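Local coordinates for ribosomal RNA small subunit methyltransferase E (Legionella pneumophila, PDB 5O96), which probably methylates the N3 position of one uridine of 16S rRNA in the assembled 30S subunit, using S-adenosylmethionine as methyl donor, at residues A86-K91 against I196-G201; A108-L113 against P151-P156; L172-A177 against L218-R223. One frame throughout, in Å; residues are numbered along the deposited sequence.

Contact 1: A86-K91 against I196-G201. With SAM (S-adenosylmethionine), chain I.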
loop_
_atom_site.group_PDB
_atom_site.type_symbol
_atom_site.label_atom_id
_atom_site.label_comp_id
_atom_site.label_asym_id
_atom_site.label_seq_id
_atom_site.Cartn_x
_atom_site.Cartn_y
_atom_site.Cartn_z
ATOM N N ALA A 86 3.238 13.131 -8.570
ATOM C CA ALA A 86 3.693 12.886 -9.929
ATOM C C ALA A 86 4.282 11.478 -9.942
ATOM O O ALA A 86 5.369 11.256 -9.403
ATOM C CB ALA A 86 4.699 13.942 -10.379
ATOM N N GLN A 87 3.559 10.531 -10.541
ATOM C CA GLN A 87 3.889 9.112 -10.462
ATOM C C GLN A 87 4.408 8.647 -11.820
ATOM O O GLN A 87 3.692 8.725 -12.824
ATOM C CB GLN A 87 2.658 8.302 -10.034
ATOM C CG GLN A 87 2.906 6.777 -9.850
ATOM C CD GLN A 87 3.639 6.444 -8.564
ATOM O OE1 GLN A 87 3.668 7.242 -7.649
ATOM N NE2 GLN A 87 4.240 5.270 -8.494
ATOM N N ALA A 88 5.654 8.182 -11.857
ATOM C CA ALA A 88 6.171 7.528 -13.061
ATOM C C ALA A 88 5.222 6.442 -13.534
ATOM O O ALA A 88 4.749 5.644 -12.732
ATOM C CB ALA A 88 7.533 6.913 -12.771
ATOM N N ILE A 89 4.958 6.400 -14.843
ATOM C CA ILE A 89 4.011 5.417 -15.385
ATOM C C ILE A 89 4.615 4.013 -15.357
ATOM O O ILE A 89 5.703 3.766 -15.885
ATOM C CB ILE A 89 3.590 5.783 -16.809
ATOM C CG1 ILE A 89 3.059 7.217 -16.838
ATOM C CG2 ILE A 89 2.600 4.734 -17.350
ATOM C CD1 ILE A 89 2.444 7.632 -18.122
ATOM N N SER A 90 3.900 3.083 -14.748
ATOM C CA SER A 90 4.224 1.669 -14.757
ATOM C C SER A 90 3.160 0.951 -15.565
ATOM O O SER A 90 2.044 1.450 -15.733
ATOM C CB SER A 90 4.298 1.092 -13.334
ATOM O OG SER A 90 5.306 1.726 -12.566
ATOM N N LYS A 91 3.512 -0.221 -16.085
ATOM C CA LYS A 91 2.555 -0.978 -16.881
ATOM C C LYS A 91 1.533 -1.653 -15.972
ATOM O O LYS A 91 1.851 -2.073 -14.852
ATOM C CB LYS A 91 3.276 -2.018 -17.744
ATOM C CG LYS A 91 2.379 -2.765 -18.729
ATOM C CD LYS A 91 3.217 -3.613 -19.674
ATOM C CE LYS A 91 2.416 -4.673 -20.430
ATOM N NZ LYS A 91 3.326 -5.570 -21.226
ATOM N N ILE A 196 7.651 10.374 -7.655
ATOM C CA ILE A 196 8.047 8.985 -7.431
ATOM C C ILE A 196 8.341 8.361 -8.781
ATOM O O ILE A 196 7.528 8.452 -9.707
ATOM C CB ILE A 196 6.983 8.191 -6.655
ATOM C CG1 ILE A 196 6.984 8.690 -5.202
ATOM C CG2 ILE A 196 7.314 6.672 -6.704
ATOM C CD1 ILE A 196 5.681 8.839 -4.627
ATOM N N GLY A 197 9.518 7.766 -8.900
ATOM C CA GLY A 197 10.034 7.355 -10.172
ATOM C C GLY A 197 9.761 5.907 -10.457
ATOM O O GLY A 197 9.158 5.190 -9.658
ATOM N N PRO A 198 10.187 5.457 -11.619
ATOM C CA PRO A 198 9.852 4.115 -12.086
ATOM C C PRO A 198 10.824 3.131 -11.457
ATOM O O PRO A 198 11.765 3.535 -10.772
ATOM C CB PRO A 198 10.059 4.217 -13.596
ATOM C CG PRO A 198 11.246 5.149 -13.690
ATOM C CD PRO A 198 11.050 6.171 -12.571
ATOM N N GLU A 199 10.623 1.846 -11.771
ATOM C CA GLU A 199 11.428 0.802 -11.153
ATOM C C GLU A 199 12.914 1.084 -11.287
ATOM O O GLU A 199 13.657 1.026 -10.299
ATOM C CB GLU A 199 11.089 -0.582 -11.698
ATOM C CG GLU A 199 11.846 -1.671 -10.917
ATOM C CD GLU A 199 11.754 -3.070 -11.530
ATOM O OE1 GLU A 199 10.729 -3.380 -12.179
ATOM O OE2 GLU A 199 12.711 -3.862 -11.356
ATOM N N GLY A 200 13.365 1.431 -12.489
ATOM C CA GLY A 200 14.791 1.686 -12.622
ATOM C C GLY A 200 15.301 2.943 -11.942
ATOM O O GLY A 200 16.502 3.221 -12.031
ATOM N N GLY A 201 14.443 3.732 -11.296
ATOM C CA GLY A 201 14.925 5.006 -10.766
ATOM C C GLY A 201 15.121 6.119 -11.793
ATOM O O GLY A 201 14.463 6.168 -12.834
HETATM N N SAM I . 11.915 -0.690 -6.718
HETATM C CA SAM I . 10.668 -0.299 -7.370
HETATM C C SAM I . 9.918 -1.341 -8.232
HETATM O O SAM I . 10.135 -2.541 -8.167
HETATM O OXT SAM I . 9.032 -1.024 -9.026
HETATM C CB SAM I . 10.983 0.891 -8.219
HETATM C CG SAM I . 10.425 2.276 -8.010
HETATM S SD SAM I . 11.396 3.079 -6.773
HETATM C CE SAM I . 10.152 3.675 -5.627
HETATM C "C5'" SAM I . 11.792 4.579 -7.699
HETATM C "C4'" SAM I . 13.089 5.135 -7.163
HETATM O "O4'" SAM I . 12.813 5.589 -5.851
HETATM C "C3'" SAM I . 14.104 4.013 -6.986
HETATM O "O3'" SAM I . 15.016 3.877 -8.045
HETATM C "C2'" SAM I . 14.864 4.394 -5.748
HETATM O "O2'" SAM I . 16.035 5.048 -6.164
HETATM C "C1'" SAM I . 13.951 5.375 -5.038
HETATM N N9 SAM I . 13.680 4.757 -3.733
HETATM C C8 SAM I . 13.071 3.547 -3.453
HETATM N N7 SAM I . 13.066 3.356 -2.120
HETATM C C5 SAM I . 13.671 4.426 -1.547
HETATM C C6 SAM I . 13.929 4.734 -0.237
HETATM N N6 SAM I . 13.572 3.876 0.699
HETATM N N1 SAM I . 14.596 5.902 0.063
HETATM C C2 SAM I . 14.978 6.774 -0.935
HETATM N N3 SAM I . 14.709 6.463 -2.262
HETATM C C4 SAM I . 14.071 5.302 -2.545
#
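Q87 sends CG opposite its backbone N (chi1 -177°) and then bends at CG (chi2 76°), which turns its amide back toward I196. I196 has CG2 in the matching position, opposite its own backbone N, and this branch faces the amide. The two side chains lie on the same face of the sheet. Q87 OE1 comes within 3.6 Å of I196 CB. Q87 NE2 lies 3.8 Å from I196 CG2. The polar tip therefore rests on an aliphatic surface, with A231 of helix 227-242 beside both residues. Q87 NE2 has a weak hydrogen bond to T227 O. Q87 OE1 is buried here and has no hydrogen-bond partner in the model.

The backbones run parallel. I196 N donates to A86 O at 3.0 Å, and I196 O accepts from A88 N at 2.9 Å. Both bonds are almost straight. I196 is thus gripped by the residues before and after Q87.

Beyond this bridge the chains separate. A88 CB points toward the other segment and sits 3.2 Å from P198 N. A88 CB also packs on the P198 ring, 3.6 Å from P198 CD. C118 covers the same pair. P198 begins a type I turn that ends at G201, closed by a short 2.7 Å bond from G201 N to P198 O. G200 O of the turn accepts a hydrogen bond from R117 NH1. G197 O accepts a hydrogen bond from T227 OG1.

S-adenosylmethionine lies along this loop, with its C5' 3.2 Å from P198 O. G197 is one of its binding residues. A glycine-rich loop leaving a parallel strand to cradle the cofactor belongs to the cofactor site of the SPOUT methyltransferase fold.

Contact 2: A108-L113 against P151-P156; sequences ACITPL and PELRQP
L153 CD1 packs against I110 CG2 at 4.0 Å on one side of this strand pair. L153 CD1 also lies 4.0 Å from P112 CD, and the L153 and P112 side chains meet at about a right angle. The strands belong to a beta-alpha-beta unit, and its helix 124-145 covers this face through M131 and W134. L153 CG is anti to the backbone N (chi1 170°), and chi2 of 65° brings CD1 over to strand 109-114.

The backbones are parallel. I110 N donates to E152 O at 2.9 Å, and R154 N donates to I110 O at 2.9 Å. The bond from E152 N to A108 O is weak, at 3.3 Å. P112 has no N-H to continue the ladder. P112 CD meets R154 O instead, at 3.1 Å. Here the register slips by one residue, and P112 lies beside P156 rather than Q155.

The opposite face carries C109, T111, E152 and R154. T111 OG1 is bonded to H84 NE2 and also lies near R154 CB. Farther out, the extended R154 chain passes over C109. C109 SG sits over one face of the R154 guanidinium, toward its rim, 3.6 Å from R154 NE. E152 and R154 form a salt bridge at this exposed edge. R154 NE donates to E152 OE2 at 3.2 Å, with OE2 in the guanidinium plane but NE well above the carboxylate plane.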
loop_
_atom_site.group_PDB
_atom_site.type_symbol
_atom_site.label_atom_id
_atom_site.label_comp_id
_atom_site.label_asym_id
_atom_site.label_seq_id
_atom_site.Cartn_x
_atom_site.Cartn_y
_atom_site.Cartn_z
ATOM N N ALA A 108 -4.371 15.083 -3.487
ATOM C CA ALA A 108 -5.188 16.152 -4.071
ATOM C C ALA A 108 -5.224 16.078 -5.589
ATOM O O ALA A 108 -6.243 16.407 -6.205
ATOM C CB ALA A 108 -4.686 17.540 -3.653
ATOM N N CYS A 109 -4.138 15.641 -6.208
ATOM C CA CYS A 109 -3.981 15.807 -7.639
ATOM C C CYS A 109 -2.916 14.813 -8.082
ATOM O O CYS A 109 -1.957 14.573 -7.344
ATOM C CB CYS A 109 -3.593 17.267 -7.950
ATOM S SG CYS A 109 -3.467 17.666 -9.675
ATOM N N ILE A 110 -3.098 14.212 -9.255
ATOM C CA ILE A 110 -2.189 13.178 -9.746
ATOM C C ILE A 110 -1.753 13.501 -11.171
ATOM O O ILE A 110 -2.595 13.662 -12.058
ATOM C CB ILE A 110 -2.840 11.784 -9.718
ATOM C CG1 ILE A 110 -3.301 11.433 -8.298
ATOM C CG2 ILE A 110 -1.851 10.741 -10.259
ATOM C CD1 ILE A 110 -4.170 10.220 -8.255
ATOM N N THR A 111 -0.446 13.560 -11.398
ATOM C CA THR A 111 0.078 13.662 -12.751
ATOM C C THR A 111 0.856 12.401 -13.108
ATOM O O THR A 111 1.896 12.130 -12.485
ATOM C CB THR A 111 0.970 14.899 -12.891
ATOM O OG1 THR A 111 0.183 16.073 -12.676
ATOM C CG2 THR A 111 1.603 14.976 -14.299
ATOM N N PRO A 112 0.412 11.595 -14.080
ATOM C CA PRO A 112 1.279 10.526 -14.586
ATOM C C PRO A 112 2.484 11.133 -15.271
ATOM O O PRO A 112 2.389 12.161 -15.932
ATOM C CB PRO A 112 0.390 9.765 -15.576
ATOM C CG PRO A 112 -1.024 10.171 -15.218
ATOM C CD PRO A 112 -0.880 11.605 -14.780
ATOM N N LEU A 113 3.625 10.504 -15.065
ATOM C CA LEU A 113 4.920 11.074 -15.370
ATOM C C LEU A 113 5.640 10.120 -16.301
ATOM O O LEU A 113 5.696 8.918 -16.028
ATOM C CB LEU A 113 5.704 11.250 -14.079
ATOM C CG LEU A 113 6.869 12.202 -14.001
ATOM C CD1 LEU A 113 6.348 13.596 -14.211
ATOM C CD2 LEU A 113 7.461 12.042 -12.632
ATOM N N PRO A 151 -10.225 13.712 -6.704
ATOM C CA PRO A 151 -8.943 14.352 -7.009
ATOM C C PRO A 151 -8.802 14.557 -8.509
ATOM O O PRO A 151 -9.350 13.805 -9.319
ATOM C CB PRO A 151 -7.896 13.346 -6.507
ATOM C CG PRO A 151 -8.637 12.229 -5.931
ATOM C CD PRO A 151 -10.064 12.311 -6.287
ATOM N N GLU A 152 -8.051 15.586 -8.876
ATOM C CA GLU A 152 -7.812 15.876 -10.280
ATOM C C GLU A 152 -6.794 14.888 -10.849
ATOM O O GLU A 152 -5.738 14.648 -10.251
ATOM C CB GLU A 152 -7.305 17.306 -10.423
ATOM C CG GLU A 152 -7.358 17.862 -11.840
ATOM C CD GLU A 152 -6.675 19.218 -11.945
ATOM O OE1 GLU A 152 -6.417 19.848 -10.888
ATOM O OE2 GLU A 152 -6.394 19.641 -13.080
ATOM N N LEU A 153 -7.111 14.286 -11.985
ATOM C CA LEU A 153 -6.137 13.452 -12.680
ATOM C C LEU A 153 -5.741 14.197 -13.950
ATOM O O LEU A 153 -6.542 14.308 -14.885
ATOM C CB LEU A 153 -6.680 12.053 -12.981
ATOM C CG LEU A 153 -5.792 11.208 -13.917
ATOM C CD1 LEU A 153 -4.466 10.899 -13.271
ATOM C CD2 LEU A 153 -6.481 9.936 -14.389
ATOM N N ARG A 154 -4.520 14.721 -13.967
ATOM C CA ARG A 154 -4.029 15.546 -15.059
ATOM C C ARG A 154 -3.385 14.696 -16.153
ATOM O O ARG A 154 -2.969 13.558 -15.926
ATOM C CB ARG A 154 -3.035 16.572 -14.531
ATOM C CG ARG A 154 -3.685 17.668 -13.709
ATOM C CD ARG A 154 -2.670 18.712 -13.322
ATOM N NE ARG A 154 -3.273 19.790 -12.550
ATOM C CZ ARG A 154 -2.581 20.766 -11.975
ATOM N NH1 ARG A 154 -1.256 20.788 -12.093
ATOM N NH2 ARG A 154 -3.213 21.713 -11.285
ATOM N N GLN A 155 -3.319 15.268 -17.359
ATOM C CA GLN A 155 -2.743 14.567 -18.503
ATOM C C GLN A 155 -1.274 14.252 -18.232
ATOM O O GLN A 155 -0.590 15.017 -17.552
ATOM C CB GLN A 155 -2.859 15.414 -19.777
ATOM C CG GLN A 155 -4.272 15.545 -20.328
ATOM C CD GLN A 155 -4.824 14.219 -20.845
ATOM O OE1 GLN A 155 -4.104 13.425 -21.451
ATOM N NE2 GLN A 155 -6.104 13.975 -20.597
ATOM N N PRO A 156 -0.756 13.153 -18.787
ATOM C CA PRO A 156 0.656 12.813 -18.563
ATOM C C PRO A 156 1.578 13.851 -19.170
ATOM O O PRO A 156 1.289 14.430 -20.214
ATOM C CB PRO A 156 0.816 11.455 -19.255
ATOM C CG PRO A 156 -0.581 10.931 -19.435
ATOM C CD PRO A 156 -1.439 12.142 -19.611
#

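Contact 3: L172-A177 against L218-R223; sequences LILHPA and LSLGPR. With SAM (S-adenosylmethionine), chain I.
The adenine pocket for S-adenosylmethionine is built where L174 and L218 meet, at the ends of two parallel strands. L218 N donates to I173 O at 2.9 Å. The bond is straight at the hydrogen, but the donor is tilted 32° from the carbonyl plane. L218 O faces back toward L174 and H175. The hydrogen bond from H175 N to L218 O is weak, at 3.4 Å.

The L174 side chain bridges the other segment and the adenine. Its CG is opposite the backbone N (chi1 178°), and chi2 of 58° swings CD1 across to the other segment. L174 CD1 lies close to L218 O, at 3.0 Å. L174 CD1 also touches L220 CD1 at 3.9 Å, and the two leucines cross at about a right angle. Deeper in, L172 CD1 approaches L218 CD2, with L238 of helix 227-242 against L172.

Segment 218-223 is part of the C-terminal trefoil knot of SPOUT methyltransferases, whose loops wrap the cofactor. Here the adenine is held between side chains of segment 172-177. L174 CG and CD1 lie over one face, with L174 CG 3.8 Å from C4 of the cofactor. P176 CG comes from the other side, near the rim, 3.7 Å from N3 of the cofactor.

The outer edge of the base is read by backbone atoms. The cofactor N6 donates to G221 O at 2.9 Å and more weakly to R223 O. L220 N lies 3.2 Å from the cofactor N1. The R223 side chain turns to the second subunit. R223 NH1 makes a salt bridge with D244 and a hydrogen bond with R77 O, and R223 NE a hydrogen bond with E104 O, all three residues of the second subunit.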
loop_
_atom_site.group_PDB
_atom_site.type_symbol
_atom_site.label_atom_id
_atom_site.label_comp_id
_atom_site.label_asym_id
_atom_site.label_seq_id
_atom_site.Cartn_x
_atom_site.Cartn_y
_atom_site.Cartn_z
ATOM N N LEU A 172 9.332 17.555 -3.243
ATOM C CA LEU A 172 10.110 16.413 -2.810
ATOM C C LEU A 172 10.198 15.373 -3.927
ATOM O O LEU A 172 9.223 15.118 -4.640
ATOM C CB LEU A 172 9.478 15.800 -1.557
ATOM C CG LEU A 172 9.420 16.624 -0.274
ATOM C CD1 LEU A 172 8.745 15.780 0.781
ATOM C CD2 LEU A 172 10.814 17.046 0.200
ATOM N N ILE A 173 11.362 14.756 -4.063
ATOM C CA ILE A 173 11.518 13.607 -4.946
ATOM C C ILE A 173 12.039 12.433 -4.133
ATOM O O ILE A 173 13.010 12.572 -3.375
ATOM C CB ILE A 173 12.457 13.913 -6.126
ATOM C CG1 ILE A 173 12.619 12.681 -7.022
ATOM C CG2 ILE A 173 13.828 14.522 -5.636
ATOM C CD1 ILE A 173 13.056 13.039 -8.435
ATOM N N LEU A 174 11.425 11.271 -4.320
ATOM C CA LEU A 174 11.885 10.051 -3.660
ATOM C C LEU A 174 13.130 9.555 -4.389
ATOM O O LEU A 174 13.049 9.059 -5.521
ATOM C CB LEU A 174 10.785 8.989 -3.635
ATOM C CG LEU A 174 11.202 7.678 -2.997
ATOM C CD1 LEU A 174 11.668 7.893 -1.563
ATOM C CD2 LEU A 174 10.057 6.709 -3.034
ATOM N N HIS A 175 14.285 9.700 -3.737
ATOM C CA HIS A 175 15.581 9.381 -4.324
ATOM C C HIS A 175 16.638 9.312 -3.225
ATOM O O HIS A 175 16.713 10.194 -2.366
ATOM C CB HIS A 175 15.976 10.415 -5.382
ATOM C CG HIS A 175 17.261 10.094 -6.089
ATOM N ND1 HIS A 175 17.364 9.102 -7.047
ATOM C CD2 HIS A 175 18.499 10.632 -5.970
ATOM C CE1 HIS A 175 18.606 9.048 -7.486
ATOM N NE2 HIS A 175 19.315 9.965 -6.849
ATOM N N PRO A 176 17.480 8.280 -3.231
ATOM C CA PRO A 176 18.377 8.049 -2.088
ATOM C C PRO A 176 19.485 9.079 -1.919
ATOM O O PRO A 176 19.902 9.319 -0.779
ATOM C CB PRO A 176 18.978 6.667 -2.399
ATOM C CG PRO A 176 18.138 6.092 -3.479
ATOM C CD PRO A 176 17.584 7.229 -4.257
ATOM N N ALA A 177 20.016 9.637 -3.005
ATOM C CA ALA A 177 21.281 10.364 -2.955
ATOM C C ALA A 177 21.067 11.679 -2.224
ATOM O O ALA A 177 20.176 12.448 -2.587
ATOM C CB ALA A 177 21.825 10.606 -4.375
ATOM N N LEU A 218 13.962 12.936 -0.640
ATOM C CA LEU A 218 13.318 12.309 0.506
ATOM C C LEU A 218 13.604 10.809 0.527
ATOM O O LEU A 218 13.404 10.136 -0.486
ATOM C CB LEU A 218 11.806 12.526 0.418
ATOM C CG LEU A 218 10.975 11.776 1.473
ATOM C CD1 LEU A 218 11.124 12.561 2.749
ATOM C CD2 LEU A 218 9.491 11.598 1.025
ATOM N N SER A 219 14.029 10.282 1.675
ATOM C CA SER A 219 14.161 8.836 1.872
ATOM C C SER A 219 12.950 8.249 2.595
ATOM O O SER A 219 12.220 8.942 3.324
ATOM C CB SER A 219 15.415 8.507 2.672
ATOM O OG SER A 219 15.386 9.246 3.891
ATOM N N LEU A 220 12.765 6.936 2.416
ATOM C CA LEU A 220 11.731 6.184 3.126
ATOM C C LEU A 220 12.326 4.883 3.664
ATOM O O LEU A 220 11.833 3.789 3.405
ATOM C CB LEU A 220 10.502 5.904 2.251
ATOM C CG LEU A 220 9.752 7.175 1.819
ATOM C CD1 LEU A 220 8.705 6.832 0.789
ATOM C CD2 LEU A 220 9.091 7.844 3.013
ATOM N N GLY A 221 13.379 5.017 4.462
ATOM C CA GLY A 221 14.014 3.884 5.093
ATOM C C GLY A 221 15.080 3.251 4.223
ATOM O O GLY A 221 15.239 3.587 3.049
ATOM N N PRO A 222 15.803 2.282 4.786
ATOM C CA PRO A 222 16.955 1.680 4.105
ATOM C C PRO A 222 16.607 0.544 3.167
ATOM O O PRO A 222 17.523 -0.061 2.605
ATOM C CB PRO A 222 17.779 1.145 5.279
ATOM C CG PRO A 222 16.721 0.779 6.330
ATOM C CD PRO A 222 15.638 1.784 6.171
ATOM N N ARG A 223 15.331 0.252 2.983
ATOM C CA ARG A 223 14.912 -0.882 2.181
ATOM C C ARG A 223 14.350 -0.374 0.862
ATOM O O ARG A 223 13.577 0.592 0.835
ATOM C CB ARG A 223 13.866 -1.737 2.936
ATOM C CG ARG A 223 14.423 -2.497 4.159
ATOM C CD ARG A 223 13.254 -3.089 5.050
ATOM N NE ARG A 223 12.365 -2.039 5.535
ATOM C CZ ARG A 223 12.615 -1.309 6.622
ATOM N NH1 ARG A 223 13.707 -1.545 7.339
ATOM N NH2 ARG A 223 11.780 -0.341 6.999
HETATM N N SAM I . 11.915 -0.690 -6.718
HETATM C CA SAM I . 10.668 -0.299 -7.370
HETATM C C SAM I . 9.918 -1.341 -8.232
HETATM O O SAM I . 10.135 -2.541 -8.167
HETATM O OXT SAM I . 9.032 -1.024 -9.026
HETATM C CB SAM I . 10.983 0.891 -8.219
HETATM C CG SAM I . 10.425 2.276 -8.010
HETATM S SD SAM I . 11.396 3.079 -6.773
HETATM C CE SAM I . 10.152 3.675 -5.627
HETATM C "C5'" SAM I . 11.792 4.579 -7.699
HETATM C "C4'" SAM I . 13.089 5.135 -7.163
HETATM O "O4'" SAM I . 12.813 5.589 -5.851
HETATM C "C3'" SAM I . 14.104 4.013 -6.986
HETATM O "O3'" SAM I . 15.016 3.877 -8.045
HETATM C "C2'" SAM I . 14.864 4.394 -5.748
HETATM O "O2'" SAM I . 16.035 5.048 -6.164
HETATM C "C1'" SAM I . 13.951 5.375 -5.038
HETATM N N9 SAM I . 13.680 4.757 -3.733
HETATM C C8 SAM I . 13.071 3.547 -3.453
HETATM N N7 SAM I . 13.066 3.356 -2.120
HETATM C C5 SAM I . 13.671 4.426 -1.547
HETATM C C6 SAM I . 13.929 4.734 -0.237
HETATM N N6 SAM I . 13.572 3.876 0.699
HETATM N N1 SAM I . 14.596 5.902 0.063
HETATM C C2 SAM I . 14.978 6.774 -0.935
HETATM N N3 SAM I . 14.709 6.463 -2.262
HETATM C C4 SAM I . 14.071 5.302 -2.545
#

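All three contacts lie in one parallel sheet. The order across the sheet is 152-158, 109-114, 82-88, 191-196, 170-174 and 216-218, so contact 1 is central and contacts 2 and 3 are at the two edges. The centres of contacts 1 and 2 are about 14 Å apart. Q87 O probably hydrogen-bonds L113 N, and I89 N L113 O, each at 2.9 Å. Contact 3 is also about 14 Å from contact 1, centre to centre, and I196 CG1 packs on L174 CB at 4.1 Å. Contacts 1 and 3 both touch S-adenosylmethionine. Contact 2 does not reach contact 3, and its P112 side chain is about 11 Å from G197 of the cofactor site.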